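Local coordinates for protein putative NADH-flavin reductase (Streptococcus pneumoniae TIGR4, PDB 4R01) that probably works as an NADH-dependent flavin reductase, binding the dinucleotide on an NAD(P)-binding Rossmann fold, at residues A[30-35]-A[41-46]; A[62-67]-A[82-87]. One frame throughout, in Å; residues are numbered along the deposited sequence.

Contact 1 of 2, residues A[30-35]-A[41-46]; sequences AIVRSE and ESIIKK. With SO4 (sulfate ion), chain C.
Four backbone hydrogen bonds join Ala30 and Val32 to the 42-46 backbone in parallel pairing. Ala30 N donates to Ser42 O at 2.7 Å and Ala30 O accepts from Ile44 N at 2.8 Å; Val32 N then reaches Ile44 O, and Val32 O takes Lys46 N. Between them, CA-H...O contacts such as Ile31 CA to Ile44 O (3.4 Å) use the carbonyls a second time.

Side chains alternate between the two faces. On one, Ile31 and Ile44 run side by side, Ile31 CG1 lying 4.1 Å from Ile44 CB, as suits branched residues in a strand. On the other, Val32 CG2 meets Ile43 CG2 at 3.6 Å. Lys45 starts on this second face; with its chain bent at chi3 (-62°), its aliphatic part lies along residues 33-35, CG against Arg33 O and CE 3.2 Å from Ser34 O.

A sulfate, probably from the crystallisation liquor, sits where the strand ends. Arg33 N donates to its O4 at 3.3 Å, and Arg33 NE makes a weak bond to O2, while Asn10 N also binds it. Its place is consistent with a cofactor phosphate site, as in other Rossmann folds.

Strand 42-45 is one of this sheet's two edge strands within the chain. Next to it, Ile31 of strand 27-32 makes backbone hydrogen bonds to Val6 in strand 3-7 and to Ala8 just beyond, and Lys46 salt-bridges Asp55 in helix 53-56.

Contact 2 of 2, residues A[62-67]-A[82-87]; sequences VISAFG and ELFNQL
Phe84 reaches from helix 76-88 to strand 61-64 and brings its ring up to two residues that point to the same side of the sheet. Its CE1 is 4.1 Å from Val62 CG1, and CE2, on the other flank of CZ, is 4.0 Å from Ser64 OG; both partners lie obliquely, on one side of the ring plane. The backbones stay well apart, the closest CA pair being Val62 and Phe84 at 9.3 Å, a gap that a large flat side chain can span.

Torsions bring the groups together: Val62 CG1 stands opposite the backbone N (chi1 169°), and Ser64 OG does likewise (chi1 176°). The small serine fits close to the ring, and its OG also receives a weak hydrogen bond of 3.5 Å from Phe66 N.

Further out, Phe84 meets the ring of Phe95 with planes at about 30° and touches Ile7, Leu48 and Leu56, while Val62 packs on Ala5 and Ile7. Helix 76-88 thus docks on the sheet as the connection of the beta-alpha-beta unit 61-64, 76-88, 94-98.

No hydrogen bond crosses, so the contact rests on dispersion and the exclusion of water, while the serine oxygen, beside the ring, accepts a weak bond from its own segment.

Both contacts belong to one Rossmann-type sheet, but at different depths. Contact 1 joins two neighbouring strands at the sheet's edge and is partly exposed, whereas contact 2 is wholly buried and sets a helix on a more central strand. Strand 3-7 lies between 27-32 and 61-64 and touches both contacts. Their centres are 15 Å apart, and the nearest atoms, about 5 Å apart, do not touch. The chemistry follows the place: at the edge, backbone hydrogen bonds hold the strands, with charged residues and a sulfate nearby; inside, an aromatic ring packs on small or branched side chains without a bond crossing between the segments.

Contact 1 of 2, residues A[30-35]-A[41-46]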
loop_
_atom_site.group_PDB
_atom_site.type_symbol
_atom_site.label_atom_id
_atom_site.label_comp_id
_atom_site.label_asym_id
_atom_site.label_seq_id
_atom_site.Cartn_x
_atom_site.Cartn_y
_atom_site.Cartn_z
ATOM N N ALA A 30 -22.671 -31.289 14.449
ATOM C CA ALA A 30 -23.025 -30.123 13.650
ATOM C C ALA A 30 -24.338 -29.517 14.124
ATOM O O ALA A 30 -25.367 -30.190 14.161
ATOM C CB ALA A 30 -23.117 -30.491 12.184
ATOM N N ILE A 31 -24.298 -28.246 14.497
ATOM C CA ILE A 31 -25.512 -27.526 14.841
ATOM C C ILE A 31 -25.887 -26.632 13.669
ATOM O O ILE A 31 -25.213 -25.642 13.386
ATOM C CB ILE A 31 -25.339 -26.703 16.125
ATOM C CG1 ILE A 31 -25.000 -27.638 17.290
ATOM C CG2 ILE A 31 -26.597 -25.902 16.418
ATOM C CD1 ILE A 31 -24.844 -26.944 18.624
ATOM N N VAL A 32 -26.961 -27.006 12.981
ATOM C CA VAL A 32 -27.335 -26.378 11.719
ATOM C C VAL A 32 -28.805 -25.967 11.684
ATOM O O VAL A 32 -29.577 -26.287 12.591
ATOM C CB VAL A 32 -27.062 -27.322 10.530
ATOM C CG1 VAL A 32 -25.578 -27.621 10.413
ATOM C CG2 VAL A 32 -27.850 -28.611 10.694
ATOM N N ARG A 33 -29.189 -25.269 10.620
ATOM C CA ARG A 33 -30.559 -24.798 10.461
ATOM C C ARG A 33 -31.309 -25.603 9.403
ATOM O O ARG A 33 -32.522 -25.779 9.492
ATOM C CB ARG A 33 -30.571 -23.311 10.099
ATOM C CG ARG A 33 -29.989 -22.407 11.176
ATOM C CD ARG A 33 -29.939 -20.957 10.721
ATOM N NE ARG A 33 -29.055 -20.774 9.572
ATOM C CZ ARG A 33 -28.844 -19.609 8.966
ATOM N NH1 ARG A 33 -29.453 -18.514 9.399
ATOM N NH2 ARG A 33 -28.023 -19.538 7.927
ATOM N N SER A 34 -30.583 -26.087 8.399
ATOM C CA SER A 34 -31.184 -26.901 7.346
ATOM C C SER A 34 -30.495 -28.261 7.256
ATOM O O SER A 34 -29.808 -28.675 8.190
ATOM C CB SER A 34 -31.115 -26.181 5.998
ATOM O OG SER A 34 -29.774 -25.907 5.634
ATOM N N GLU A 35 -30.683 -28.950 6.134
ATOM C CA GLU A 35 -30.106 -30.279 5.950
ATOM C C GLU A 35 -28.582 -30.235 6.025
ATOM O O GLU A 35 -27.950 -29.301 5.528
ATOM C CB GLU A 35 -30.549 -30.883 4.614
ATOM C CG GLU A 35 -30.213 -32.360 4.471
ATOM C CD GLU A 35 -30.180 -32.820 3.027
ATOM O OE1 GLU A 35 -30.356 -31.972 2.127
ATOM O OE2 GLU A 35 -29.973 -34.030 2.791
ATOM N N GLU A 41 -20.692 -36.107 12.268
ATOM C CA GLU A 41 -21.298 -37.310 12.781
ATOM C C GLU A 41 -22.743 -37.142 13.209
ATOM O O GLU A 41 -23.654 -37.678 12.591
ATOM C CB GLU A 41 -20.468 -37.723 14.018
ATOM C CG GLU A 41 -21.153 -38.567 15.084
ATOM C CD GLU A 41 -20.271 -38.819 16.280
ATOM O OE1 GLU A 41 -20.110 -37.882 17.077
ATOM O OE2 GLU A 41 -19.740 -39.943 16.440
ATOM N N SER A 42 -22.942 -36.286 14.194
ATOM C CA SER A 42 -24.295 -36.054 14.683
ATOM C C SER A 42 -24.774 -34.635 14.391
ATOM O O SER A 42 -23.996 -33.685 14.417
ATOM C CB SER A 42 -24.367 -36.329 16.183
ATOM O OG SER A 42 -23.678 -37.524 16.501
ATOM N N ILE A 43 -26.066 -34.500 14.126
ATOM C CA ILE A 43 -26.629 -33.220 13.728
ATOM C C ILE A 43 -27.716 -32.749 14.684
ATOM O O ILE A 43 -28.633 -33.498 15.027
ATOM C CB ILE A 43 -27.215 -33.286 12.302
ATOM C CG1 ILE A 43 -26.105 -33.547 11.280
ATOM C CG2 ILE A 43 -27.961 -32.004 11.960
ATOM C CD1 ILE A 43 -25.899 -35.009 10.945
ATOM N N ILE A 44 -27.597 -31.504 15.125
ATOM C CA ILE A 44 -28.666 -30.851 15.854
ATOM C C ILE A 44 -29.264 -29.777 14.958
ATOM O O ILE A 44 -28.685 -28.703 14.802
ATOM C CB ILE A 44 -28.172 -30.220 17.170
ATOM C CG1 ILE A 44 -27.435 -31.254 18.020
ATOM C CG2 ILE A 44 -29.334 -29.615 17.946
ATOM C CD1 ILE A 44 -26.869 -30.690 19.310
ATOM N N LYS A 45 -30.403 -30.074 14.341
ATOM C CA LYS A 45 -31.077 -29.072 13.530
ATOM C C LYS A 45 -31.909 -28.185 14.436
ATOM O O LYS A 45 -32.974 -28.577 14.906
ATOM C CB LYS A 45 -31.953 -29.705 12.449
ATOM C CG LYS A 45 -32.651 -28.667 11.578
ATOM C CD LYS A 45 -33.398 -29.295 10.416
ATOM C CE LYS A 45 -32.457 -30.038 9.483
ATOM N NZ LYS A 45 -33.175 -30.563 8.288
ATOM N N LYS A 46 -31.410 -26.983 14.678
ATOM C CA LYS A 46 -32.024 -26.086 15.638
ATOM C C LYS A 46 -31.590 -24.661 15.336
ATOM O O LYS A 46 -30.491 -24.440 14.829
ATOM C CB LYS A 46 -31.627 -26.486 17.060
ATOM C CG LYS A 46 -32.519 -25.935 18.150
ATOM C CD LYS A 46 -32.114 -26.493 19.505
ATOM C CE LYS A 46 -33.108 -26.098 20.581
ATOM N NZ LYS A 46 -32.698 -26.583 21.928
HETATM S S SO4 C . -26.259 -23.464 8.932
HETATM O O1 SO4 C . -25.435 -24.605 9.314
HETATM O O2 SO4 C . -26.685 -22.755 10.136
HETATM O O3 SO4 C . -25.479 -22.569 8.085
HETATM O O4 SO4 C . -27.429 -23.924 8.188
#

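Contact 2 of 2, residues A[62-67]-A[82-87]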
loop_
_atom_site.group_PDB
_atom_site.type_symbol
_atom_site.label_atom_id
_atom_site.label_comp_id
_atom_site.label_asym_id
_atom_site.label_seq_id
_atom_site.Cartn_x
_atom_site.Cartn_y
_atom_site.Cartn_z
ATOM N N VAL A 62 -16.671 -25.532 21.755
ATOM C CA VAL A 62 -17.717 -25.137 20.822
ATOM C C VAL A 62 -17.180 -24.084 19.855
ATOM O O VAL A 62 -16.721 -23.024 20.278
ATOM C CB VAL A 62 -18.951 -24.590 21.561
ATOM C CG1 VAL A 62 -19.909 -23.934 20.585
ATOM C CG2 VAL A 62 -19.644 -25.703 22.336
ATOM N N ILE A 63 -17.229 -24.384 18.559
ATOM C CA ILE A 63 -16.715 -23.470 17.543
ATOM C C ILE A 63 -17.845 -22.827 16.751
ATOM O O ILE A 63 -18.573 -23.506 16.028
ATOM C CB ILE A 63 -15.767 -24.179 16.549
ATOM C CG1 ILE A 63 -14.588 -24.827 17.280
ATOM C CG2 ILE A 63 -15.272 -23.199 15.494
ATOM C CD1 ILE A 63 -14.808 -26.282 17.632
ATOM N N SER A 64 -17.987 -21.514 16.883
ATOM C CA SER A 64 -19.023 -20.803 16.151
ATOM C C SER A 64 -18.483 -20.233 14.845
ATOM O O SER A 64 -17.590 -19.384 14.839
ATOM C CB SER A 64 -19.621 -19.685 17.003
ATOM O OG SER A 64 -20.563 -18.939 16.252
ATOM N N ALA A 65 -19.032 -20.723 13.741
ATOM C CA ALA A 65 -18.707 -20.219 12.418
ATOM C C ALA A 65 -19.908 -19.459 11.876
ATOM O O ALA A 65 -20.139 -19.412 10.670
ATOM C CB ALA A 65 -18.320 -21.357 11.488
ATOM N N PHE A 66 -20.673 -18.872 12.790
ATOM C CA PHE A 66 -21.888 -18.146 12.445
ATOM C C PHE A 66 -21.610 -16.966 11.521
ATOM O O PHE A 66 -20.708 -16.162 11.768
ATOM C CB PHE A 66 -22.590 -17.666 13.719
ATOM C CG PHE A 66 -23.797 -16.806 13.464
ATOM C CD1 PHE A 66 -24.999 -17.372 13.076
ATOM C CD2 PHE A 66 -23.731 -15.431 13.622
ATOM C CE1 PHE A 66 -26.112 -16.584 12.844
ATOM C CE2 PHE A 66 -24.839 -14.636 13.389
ATOM C CZ PHE A 66 -26.032 -15.215 12.999
ATOM N N GLY A 67 -22.392 -16.874 10.450
ATOM C CA GLY A 67 -22.297 -15.767 9.517
ATOM C C GLY A 67 -23.668 -15.208 9.192
ATOM O O GLY A 67 -24.578 -15.954 8.828
ATOM N N GLU A 82 -23.597 -12.972 23.435
ATOM C CA GLU A 82 -24.352 -12.846 24.674
ATOM C C GLU A 82 -25.040 -14.162 25.015
ATOM O O GLU A 82 -25.085 -14.569 26.175
ATOM C CB GLU A 82 -25.383 -11.723 24.562
ATOM C CG GLU A 82 -25.669 -11.009 25.871
ATOM C CD GLU A 82 -24.556 -10.058 26.269
ATOM O OE1 GLU A 82 -24.295 -9.100 25.513
ATOM O OE2 GLU A 82 -23.941 -10.270 27.336
ATOM N N LEU A 83 -25.563 -14.826 23.988
ATOM C CA LEU A 83 -26.226 -16.114 24.157
ATOM C C LEU A 83 -25.252 -17.207 24.579
ATOM O O LEU A 83 -25.502 -17.939 25.540
ATOM C CB LEU A 83 -26.925 -16.529 22.863
ATOM C CG LEU A 83 -27.355 -17.996 22.817
ATOM C CD1 LEU A 83 -28.559 -18.249 23.718
ATOM C CD2 LEU A 83 -27.642 -18.425 21.393
ATOM N N PHE A 84 -24.145 -17.321 23.850
ATOM C CA PHE A 84 -23.161 -18.359 24.124
ATOM C C PHE A 84 -22.541 -18.193 25.503
ATOM O O PHE A 84 -22.276 -19.180 26.192
ATOM C CB PHE A 84 -22.074 -18.363 23.055
ATOM C CG PHE A 84 -22.443 -19.139 21.828
ATOM C CD1 PHE A 84 -22.660 -20.504 21.903
ATOM C CD2 PHE A 84 -22.569 -18.509 20.601
ATOM C CE1 PHE A 84 -23.002 -21.227 20.781
ATOM C CE2 PHE A 84 -22.908 -19.227 19.472
ATOM C CZ PHE A 84 -23.122 -20.589 19.564
ATOM N N ASN A 85 -22.318 -16.946 25.904
ATOM C CA ASN A 85 -21.815 -16.663 27.239
ATOM C C ASN A 85 -22.768 -17.190 28.306
ATOM O O ASN A 85 -22.345 -17.819 29.272
ATOM C CB ASN A 85 -21.592 -15.160 27.422
ATOM C CG ASN A 85 -21.049 -14.816 28.794
ATOM O OD1 ASN A 85 -19.901 -15.123 29.113
ATOM N ND2 ASN A 85 -21.869 -14.161 29.608
ATOM N N GLN A 86 -24.047 -16.939 28.112
ATOM C CA GLN A 86 -25.083 -17.416 29.001
ATOM C C GLN A 86 -25.074 -18.915 29.117
ATOM O O GLN A 86 -25.392 -19.429 30.142
ATOM C CB GLN A 86 -26.458 -17.003 28.507
ATOM C CG GLN A 86 -26.898 -15.623 28.927
ATOM C CD GLN A 86 -27.864 -14.983 27.943
ATOM O OE1 GLN A 86 -28.373 -15.633 27.040
ATOM N NE2 GLN A 86 -28.117 -13.702 28.122
ATOM N N LEU A 87 -24.684 -19.600 28.057
ATOM C CA LEU A 87 -24.729 -21.056 27.990
ATOM C C LEU A 87 -23.443 -21.713 28.479
ATOM O O LEU A 87 -23.475 -22.808 29.041
ATOM C CB LEU A 87 -25.018 -21.512 26.559
ATOM C CG LEU A 87 -26.344 -21.063 25.945
ATOM C CD1 LEU A 87 -26.509 -21.646 24.552
ATOM C CD2 LEU A 87 -27.506 -21.463 26.836
#